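Local coordinates for protein pumilio homology domain family member 4 (Saccharomyces cerevisiae, PDB 3BWT) that binds mRNA through its Pumilio homology domain, the all-helical repeat domain described here, and takes part in regulating gene expression, at residues Ser246-Ile249 with Glu250-Lys254; Pro261-Leu264 with Glu265-Asn269; Tyr286-Gln289 with Thr290-Ile294; Asn220-Asp223 with Tyr224-Lys227. One frame throughout, in Å; residues are numbered along the deposited sequence.

Contact 1: residues Ser246-Ile249 with Glu250-Lys254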
# COMPACT_ATOMS: atom_id res chain seq x y z
N SER A 246 16.32 -10.88 -3.72
CA SER A 246 17.30 -9.90 -4.19
C SER A 246 16.79 -8.46 -4.06
O SER A 246 17.58 -7.51 -4.03
CB SER A 246 17.71 -10.19 -5.64
OG SER A 246 16.68 -9.84 -6.55
N ASN A 247 15.47 -8.29 -4.01
CA ASN A 247 14.88 -6.97 -3.84
C ASN A 247 15.24 -6.41 -2.49
O ASN A 247 15.51 -5.23 -2.34
CB ASN A 247 13.36 -7.03 -3.95
CG ASN A 247 12.88 -7.35 -5.34
OD1 ASN A 247 11.73 -7.74 -5.51
ND2 ASN A 247 13.75 -7.18 -6.34
N VAL A 248 15.22 -7.29 -1.50
CA VAL A 248 15.58 -6.94 -0.14
C VAL A 248 17.08 -6.69 -0.02
O VAL A 248 17.50 -5.70 0.58
CB VAL A 248 15.13 -8.03 0.86
CG1 VAL A 248 15.53 -7.65 2.27
CG2 VAL A 248 13.62 -8.23 0.78
N ILE A 249 17.89 -7.57 -0.58
CA ILE A 249 19.33 -7.37 -0.50
C ILE A 249 19.71 -5.99 -1.05
O ILE A 249 20.42 -5.23 -0.39
CB ILE A 249 20.12 -8.48 -1.22
CG1 ILE A 249 19.84 -9.83 -0.56
CG2 ILE A 249 21.59 -8.18 -1.16
CD1 ILE A 249 20.51 -10.01 0.78
N GLU A 250 19.21 -5.67 -2.25
CA GLU A 250 19.38 -4.35 -2.85
C GLU A 250 18.86 -3.21 -1.97
O GLU A 250 19.47 -2.13 -1.91
CB GLU A 250 18.63 -4.28 -4.19
CG GLU A 250 19.47 -4.60 -5.41
CD GLU A 250 19.07 -3.76 -6.60
OE1 GLU A 250 18.17 -2.90 -6.45
OE2 GLU A 250 19.66 -3.95 -7.69
N LYS A 251 17.73 -3.44 -1.32
CA LYS A 251 17.16 -2.43 -0.45
C LYS A 251 18.15 -2.08 0.66
O LYS A 251 18.37 -0.91 0.96
CB LYS A 251 15.85 -2.93 0.15
CG LYS A 251 15.21 -1.92 1.08
CD LYS A 251 15.03 -0.60 0.37
CE LYS A 251 14.40 0.41 1.28
NZ LYS A 251 13.91 1.58 0.50
N ILE A 252 18.74 -3.11 1.25
CA ILE A 252 19.76 -2.96 2.28
C ILE A 252 21.04 -2.33 1.71
O ILE A 252 21.63 -1.44 2.33
CB ILE A 252 20.09 -4.32 2.92
CG1 ILE A 252 18.92 -4.80 3.77
CG2 ILE A 252 21.33 -4.21 3.77
CD1 ILE A 252 18.88 -6.31 3.96
N LEU A 253 21.47 -2.78 0.54
CA LEU A 253 22.65 -2.20 -0.11
C LEU A 253 22.45 -0.71 -0.36
O LEU A 253 23.42 0.03 -0.49
CB LEU A 253 22.96 -2.90 -1.44
CG LEU A 253 23.58 -4.29 -1.35
CD1 LEU A 253 23.88 -4.81 -2.74
CD2 LEU A 253 24.83 -4.26 -0.48
N LYS A 254 21.20 -0.28 -0.45
CA LYS A 254 20.88 1.12 -0.73
C LYS A 254 20.48 1.88 0.53
O LYS A 254 20.08 3.05 0.46
CB LYS A 254 19.78 1.22 -1.80
CG LYS A 254 20.25 0.86 -3.21
CD LYS A 254 19.13 1.02 -4.23
CE LYS A 254 19.64 0.85 -5.66
NZ LYS A 254 18.63 1.22 -6.69
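Val-248 and Ile-252 meet one turn apart on helix 245-253, a helix of the seventh Pumilio repeat that packs between neighbouring helices of the PUF superhelix. The apolar contacts fall into two buried pairs. In the first, the branch methyl CG1 of Val-248 sits beside its own carbonyl carbon (chi1 179°), which points it along the helix to Ile-252 CD1, 4.0 Å away; the two side chains cross at a slant. Ile-252 also lays CG1 and CD1 over the carbonyl oxygen of Val-248. In the second, Ile-249 CG2 faces Leu-253 CD1 at 4.4 Å, a looser approach whose ends lean outward onto Met-262 of helix 256-279. Val-248 packs on Val-209 and Ile-252 on Ile-213 of helix 205-219, and Ile-252 also reaches Val-258 of helix 256-279.

The backbone bonds are those of a regular alpha-helix: Glu-250 N donates to Ser-246 O at 3.0 Å, Lys-251 N to Asn-247 O at 3.0 Å, and Leu-253 N to Ile-249 O at 2.8 Å.

The polar ends lead away from this turn. Lys-251, bent at chi2 (55°), carries NZ to a hydrogen bond with Thr-214 OG1, and Glu-250 OE2 makes a weak one with Thr-290 OG1. The Ser-Asn-Val-Ile-Glu sequence fits the Ser-Asn-x-x-Glu pattern with which PUF repeats read guanine, consistent with an RNA-facing side here. Ser-246 OG turns back along the chain instead, in a weak hydrogen bond to His-242 O.

Contact 2: residues Pro261-Leu264 with Glu265-Asn269; sequences PMIL and EILNN
Ile-263 and Leu-267 form the tight side of this helical turn, with CG2 of the isoleucine 4.3 Å from CD1 of the leucine. Beside them Met-262 CG and Ile-266 CD1 approach to 4.5 Å, and Ile-266 reaches there because its CG1 branch lies beside the backbone N (chi1 -69°), laid over the Met-262 carbonyl oxygen. All four are buried: Met-262 is wedged against helix 245-253, Ile-263 and Leu-267 against Leu-306 of helix 300-310, and Ile-266 against Ala-236. Backbone bonds from Ile-266 N to Met-262 O (3.0 Å) and from Leu-267 N to Ile-263 O (2.9 Å) run beneath them.

The other side of the helix is looser and polar. Leu-264 and Asn-268 lie side by side and point the same way, the leucine CD2 methyl beside the amide ND2, while Asn-268 OD1 has a weak hydrogen bond to Arg-305 NH2. Next to them Asn-269 ND2 donates to Glu-265 OE2 at 2.6 Å; the acceptor lies in the amide plane, but the donor stands above the carboxylate plane. The chemistry is thus amphipathic: apolar packing fixes helix 256-279 between its neighbours, and the amide probably steadies a glutamate whose other oxygen, OE1, makes a long, weak ion pair with Lys-233.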
# COMPACT_ATOMS: atom_id res chain seq x y z
N PRO A 261 28.10 -3.56 5.96
CA PRO A 261 28.05 -4.93 6.48
C PRO A 261 27.63 -5.94 5.41
O PRO A 261 28.20 -7.04 5.33
CB PRO A 261 26.98 -4.84 7.57
CG PRO A 261 27.07 -3.44 8.05
CD PRO A 261 27.43 -2.60 6.86
N MET A 262 26.64 -5.58 4.61
CA MET A 262 26.14 -6.47 3.56
C MET A 262 27.18 -6.67 2.46
O MET A 262 27.44 -7.80 2.04
CB MET A 262 24.83 -5.93 2.95
CG MET A 262 24.18 -6.86 1.92
SD MET A 262 23.68 -8.49 2.55
CE MET A 262 22.35 -8.03 3.65
N ILE A 263 27.76 -5.57 2.00
CA ILE A 263 28.81 -5.62 1.00
C ILE A 263 29.95 -6.49 1.51
O ILE A 263 30.55 -7.26 0.76
CB ILE A 263 29.33 -4.21 0.67
CG1 ILE A 263 28.23 -3.40 -0.03
CG2 ILE A 263 30.59 -4.28 -0.20
CD1 ILE A 263 28.61 -1.97 -0.34
N LEU A 264 30.22 -6.38 2.80
CA LEU A 264 31.25 -7.17 3.46
C LEU A 264 30.97 -8.66 3.42
O LEU A 264 31.86 -9.46 3.13
CB LEU A 264 31.39 -6.73 4.91
CG LEU A 264 32.57 -5.81 5.21
CD1 LEU A 264 32.48 -5.30 6.64
CD2 LEU A 264 33.87 -6.57 4.97
N GLU A 265 29.73 -9.02 3.73
CA GLU A 265 29.31 -10.42 3.69
C GLU A 265 29.52 -10.99 2.30
O GLU A 265 30.09 -12.06 2.12
CB GLU A 265 27.84 -10.54 4.08
CG GLU A 265 27.41 -11.97 4.37
CD GLU A 265 28.04 -12.51 5.63
OE1 GLU A 265 28.57 -11.69 6.41
OE2 GLU A 265 28.00 -13.74 5.84
N ILE A 266 29.03 -10.25 1.31
CA ILE A 266 29.22 -10.62 -0.09
C ILE A 266 30.70 -10.80 -0.43
O ILE A 266 31.08 -11.75 -1.11
CB ILE A 266 28.54 -9.59 -1.03
CG1 ILE A 266 27.01 -9.71 -0.90
CG2 ILE A 266 28.99 -9.77 -2.47
CD1 ILE A 266 26.24 -8.65 -1.63
N LEU A 267 31.55 -9.90 0.08
CA LEU A 267 32.99 -9.99 -0.13
C LEU A 267 33.64 -11.17 0.58
O LEU A 267 34.54 -11.81 0.04
CB LEU A 267 33.69 -8.70 0.32
CG LEU A 267 33.89 -7.63 -0.74
CD1 LEU A 267 34.34 -6.33 -0.09
CD2 LEU A 267 34.88 -8.08 -1.82
N ASN A 268 33.20 -11.45 1.80
CA ASN A 268 33.88 -12.45 2.63
C ASN A 268 33.33 -13.87 2.55
O ASN A 268 34.08 -14.80 2.24
CB ASN A 268 33.92 -11.98 4.08
CG ASN A 268 34.81 -10.76 4.26
OD1 ASN A 268 35.84 -10.62 3.61
ND2 ASN A 268 34.41 -9.87 5.17
N ASN A 269 32.04 -14.04 2.81
CA ASN A 269 31.43 -15.37 2.72
C ASN A 269 30.97 -15.74 1.30
O ASN A 269 30.58 -16.87 1.03
CB ASN A 269 30.32 -15.54 3.76
CG ASN A 269 30.88 -15.68 5.18
OD1 ASN A 269 31.86 -16.40 5.41
ND2 ASN A 269 30.26 -14.99 6.15

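Contact 3: residues Tyr286-Gln289 with Thr290-Ile294; sequences YVLQ and TALDI
Tyr-286 and Thr-290 touch through the tyrosine carbonyl and not through its ring: no residue of 290-294 lies on either face or at the edge of the phenol, which is met instead by Glu-250 and by Arg-326 of helix 322-328. The amide of Gln-289 is likewise carried off. Its fully extended chain (chi1 -177°, chi2 177°) takes the flat end away from 290-294, while the side chain packs on Arg-326, Ile-327 and Met-330. The third flat group, the Asp-293 carboxylate, also leads away, and only its CB comes close to Gln-289 O, at 3.3 Å.

The carbonyl oxygen of Tyr-286 receives Thr-290 N at 2.8 Å. Thr-290 OG1, held beside its own backbone N (chi1 -75°), lies 3.2 Å from the same Tyr-286 oxygen, a weak approach that competes with Glu-250 for the hydroxyl proton.

On the buried side Leu-288 CG and Leu-292 CD1 are 4.4 Å apart, and the Leu-292 methyl also rests over the Leu-288 carbonyl. The buried Ala-291 brings its CB to 3.3 Å from Leu-288 O. Regular backbone bonding continues with Asp-293 N to Gln-289 O at 3.0 Å. Helix 284-298, in the eighth Pumilio repeat, is thus sandwiched between helices 245-253 and 322-328, the side-by-side stacking characteristic of the PUF alpha-helical superhelix.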
# COMPACT_ATOMS: atom_id res chain seq x y z
N TYR A 286 22.46 -7.54 -11.18
CA TYR A 286 22.02 -6.20 -10.76
C TYR A 286 22.45 -5.86 -9.34
O TYR A 286 22.80 -4.72 -9.05
CB TYR A 286 20.50 -6.06 -10.84
CG TYR A 286 19.96 -6.21 -12.22
CD1 TYR A 286 19.98 -5.14 -13.10
CD2 TYR A 286 19.42 -7.42 -12.64
CE1 TYR A 286 19.48 -5.27 -14.38
CE2 TYR A 286 18.91 -7.56 -13.93
CZ TYR A 286 18.95 -6.48 -14.79
OH TYR A 286 18.45 -6.61 -16.07
N VAL A 287 22.36 -6.85 -8.46
CA VAL A 287 22.80 -6.73 -7.08
C VAL A 287 24.30 -6.47 -7.04
O VAL A 287 24.79 -5.65 -6.26
CB VAL A 287 22.50 -8.01 -6.32
CG1 VAL A 287 23.06 -7.95 -4.90
CG2 VAL A 287 21.00 -8.27 -6.31
N LEU A 288 25.02 -7.18 -7.89
CA LEU A 288 26.46 -7.00 -8.00
C LEU A 288 26.76 -5.58 -8.45
O LEU A 288 27.69 -4.95 -7.95
CB LEU A 288 27.05 -7.99 -9.01
CG LEU A 288 28.57 -7.89 -9.13
CD1 LEU A 288 29.18 -7.80 -7.73
CD2 LEU A 288 29.15 -9.06 -9.91
N GLN A 289 25.96 -5.09 -9.39
CA GLN A 289 26.17 -3.75 -9.93
C GLN A 289 25.83 -2.71 -8.88
O GLN A 289 26.45 -1.66 -8.82
CB GLN A 289 25.32 -3.53 -11.17
CG GLN A 289 25.55 -2.18 -11.82
CD GLN A 289 24.74 -2.00 -13.08
OE1 GLN A 289 23.99 -2.88 -13.48
NE2 GLN A 289 24.89 -0.84 -13.72
N THR A 290 24.84 -3.02 -8.06
CA THR A 290 24.51 -2.14 -6.95
C THR A 290 25.68 -2.10 -5.98
O THR A 290 26.04 -1.03 -5.49
CB THR A 290 23.25 -2.60 -6.23
OG1 THR A 290 22.12 -2.27 -7.03
CG2 THR A 290 23.12 -1.89 -4.90
N ALA A 291 26.26 -3.26 -5.71
CA ALA A 291 27.36 -3.38 -4.75
C ALA A 291 28.53 -2.51 -5.15
O ALA A 291 29.10 -1.80 -4.33
CB ALA A 291 27.79 -4.83 -4.63
N LEU A 292 28.89 -2.57 -6.43
CA LEU A 292 29.96 -1.74 -6.97
C LEU A 292 29.59 -0.26 -6.92
O LEU A 292 30.43 0.57 -6.59
CB LEU A 292 30.26 -2.14 -8.42
CG LEU A 292 30.96 -3.49 -8.62
CD1 LEU A 292 30.64 -4.07 -10.00
CD2 LEU A 292 32.45 -3.34 -8.41
N ASP A 293 28.35 0.07 -7.27
CA ASP A 293 27.92 1.45 -7.32
C ASP A 293 27.97 2.07 -5.94
O ASP A 293 28.58 3.13 -5.75
CB ASP A 293 26.51 1.55 -7.91
CG ASP A 293 25.96 2.98 -7.90
OD1 ASP A 293 26.66 3.89 -8.40
OD2 ASP A 293 24.83 3.19 -7.41
N ILE A 294 27.35 1.41 -4.97
CA ILE A 294 27.38 1.88 -3.59
C ILE A 294 28.81 1.99 -3.07
O ILE A 294 29.22 3.05 -2.60
CB ILE A 294 26.55 0.98 -2.64
CG1 ILE A 294 25.07 1.05 -3.00
CG2 ILE A 294 26.75 1.40 -1.18
CD1 ILE A 294 24.52 2.46 -3.06

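Contact 4: residues Asn220-Asp223 with Tyr224-Lys227; sequences NKYD and YTHK
Asp-223 and Tyr-224 are brought together by different chi1 torsions: the aspartate CG swings beside its carbonyl carbon (174°), the tyrosine CG beside its backbone N (-67°). The carboxylate therefore lies over one face of the phenol ring, the two planes only 13° apart, with CG 4.0 Å above the ring plane and displaced toward its rim; OD2 comes 3.8 Å from Tyr-224 CE2. A water hydrogen-bonds weakly to both Asp-223 OD2 and Tyr-224 OH, while the phenol's stronger partner is Asp-190. The other carboxylate oxygen, OD1, faces the extended Lys-227 chain, touching CE and forming a long salt bridge with NZ at 3.9 Å.

An alanine here would be likely to strip Lys-227 of this charge partner and bare the ring face of Tyr-224 that the carboxylate lies over.

Tyr-222 runs alongside Thr-225, whose OG1 sits near the ring plane at the edge, 3.9 Å from Tyr-222 CD2. Tyr-222 CB abuts His-226 CE1 at 3.3 Å, and Tyr-222 O lies at the in-plane edge of the imidazole.

Asp-223 occupies the N-cap position of helix 224-232, yet its side chain makes no capping bond; its carbonyl oxygen receives weak bonds from His-226 N (3.3 Å) and Lys-227 N (3.4 Å). Glu-216 of helix 205-219 accepts from Asp-223 N, Tyr-224 N and Thr-225 OG1 instead. The arrangement is that of a short interhelical loop turning into a helix start, here within the sixth Pumilio repeat.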
# COMPACT_ATOMS: atom_id res chain seq x y z
N ASN A 220 15.33 8.23 10.25
CA ASN A 220 16.72 8.19 10.72
C ASN A 220 16.83 7.54 12.09
O ASN A 220 17.77 7.80 12.84
CB ASN A 220 17.33 9.59 10.73
CG ASN A 220 17.30 10.24 9.36
OD1 ASN A 220 16.64 11.26 9.16
ND2 ASN A 220 18.01 9.66 8.40
N LYS A 221 15.87 6.68 12.40
CA LYS A 221 15.87 5.93 13.66
C LYS A 221 15.75 4.45 13.32
O LYS A 221 14.73 4.02 12.78
CB LYS A 221 14.67 6.36 14.49
CG LYS A 221 14.89 6.43 15.98
CD LYS A 221 14.02 7.56 16.55
CE LYS A 221 14.16 7.70 18.06
NZ LYS A 221 13.23 8.76 18.57
N TYR A 222 16.79 3.68 13.63
CA TYR A 222 16.87 2.30 13.16
C TYR A 222 16.69 1.24 14.25
O TYR A 222 17.42 1.21 15.23
CB TYR A 222 18.17 2.08 12.40
CG TYR A 222 18.32 3.02 11.23
CD1 TYR A 222 18.80 4.31 11.40
CD2 TYR A 222 17.94 2.62 9.96
CE1 TYR A 222 18.92 5.17 10.33
CE2 TYR A 222 18.05 3.48 8.88
CZ TYR A 222 18.54 4.75 9.07
OH TYR A 222 18.65 5.60 7.99
N ASP A 223 15.70 0.38 14.05
CA ASP A 223 15.41 -0.69 14.99
C ASP A 223 15.25 -2.01 14.23
O ASP A 223 16.12 -2.88 14.31
CB ASP A 223 14.15 -0.37 15.81
CG ASP A 223 13.71 -1.52 16.71
OD1 ASP A 223 14.33 -2.61 16.64
OD2 ASP A 223 12.74 -1.35 17.48
N TYR A 224 14.15 -2.15 13.48
CA TYR A 224 13.87 -3.40 12.79
C TYR A 224 14.79 -3.59 11.59
O TYR A 224 15.07 -4.72 11.18
CB TYR A 224 12.39 -3.50 12.39
CG TYR A 224 11.47 -3.62 13.59
CD1 TYR A 224 11.30 -4.83 14.24
CD2 TYR A 224 10.81 -2.50 14.10
CE1 TYR A 224 10.47 -4.93 15.36
CE2 TYR A 224 9.99 -2.58 15.20
CZ TYR A 224 9.82 -3.81 15.83
OH TYR A 224 9.00 -3.89 16.93
N THR A 225 15.27 -2.49 11.03
CA THR A 225 16.25 -2.56 9.97
C THR A 225 17.41 -3.44 10.43
O THR A 225 17.81 -4.38 9.75
CB THR A 225 16.76 -1.16 9.59
OG1 THR A 225 15.69 -0.41 9.01
CG2 THR A 225 17.90 -1.26 8.60
N HIS A 226 17.95 -3.14 11.60
CA HIS A 226 19.09 -3.89 12.11
C HIS A 226 18.73 -5.34 12.37
O HIS A 226 19.52 -6.24 12.10
CB HIS A 226 19.66 -3.23 13.38
CG HIS A 226 20.36 -1.93 13.13
ND1 HIS A 226 19.95 -0.75 13.70
CD2 HIS A 226 21.43 -1.63 12.36
CE1 HIS A 226 20.75 0.23 13.30
NE2 HIS A 226 21.66 -0.28 12.48
N LYS A 227 17.53 -5.58 12.89
CA LYS A 227 17.12 -6.95 13.18
C LYS A 227 16.92 -7.79 11.90
O LYS A 227 17.24 -8.98 11.87
CB LYS A 227 15.88 -6.96 14.07
CG LYS A 227 16.13 -6.41 15.47
CD LYS A 227 14.86 -6.46 16.32
CE LYS A 227 15.08 -5.90 17.73
NZ LYS A 227 13.85 -5.92 18.56
O HOH W 1 10.61 -2.61 19.76

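All four contacts are local, each within one continuous run of chain, so none closes a long loop and none nests in or crosses another. From the N terminus the order is 220-227, 246-254, 261-269 and 286-294. Contact 4 opens helix 224-232 and touches none of the others; its nearest atoms stay about 6 Å from contact 1. Contacts 1, 2 and 3 touch pairwise: Leu-253 CD2 packs on Ile-263 CG1 at 3.5 Å, Leu-253 CB on Thr-290 CG2 at 3.6 Å, and Ile-263 CD1 on Ile-294 CG2 at 3.9 Å. Together they join helices 245-253, 256-279 and 284-298, linking the seventh and eighth repeats.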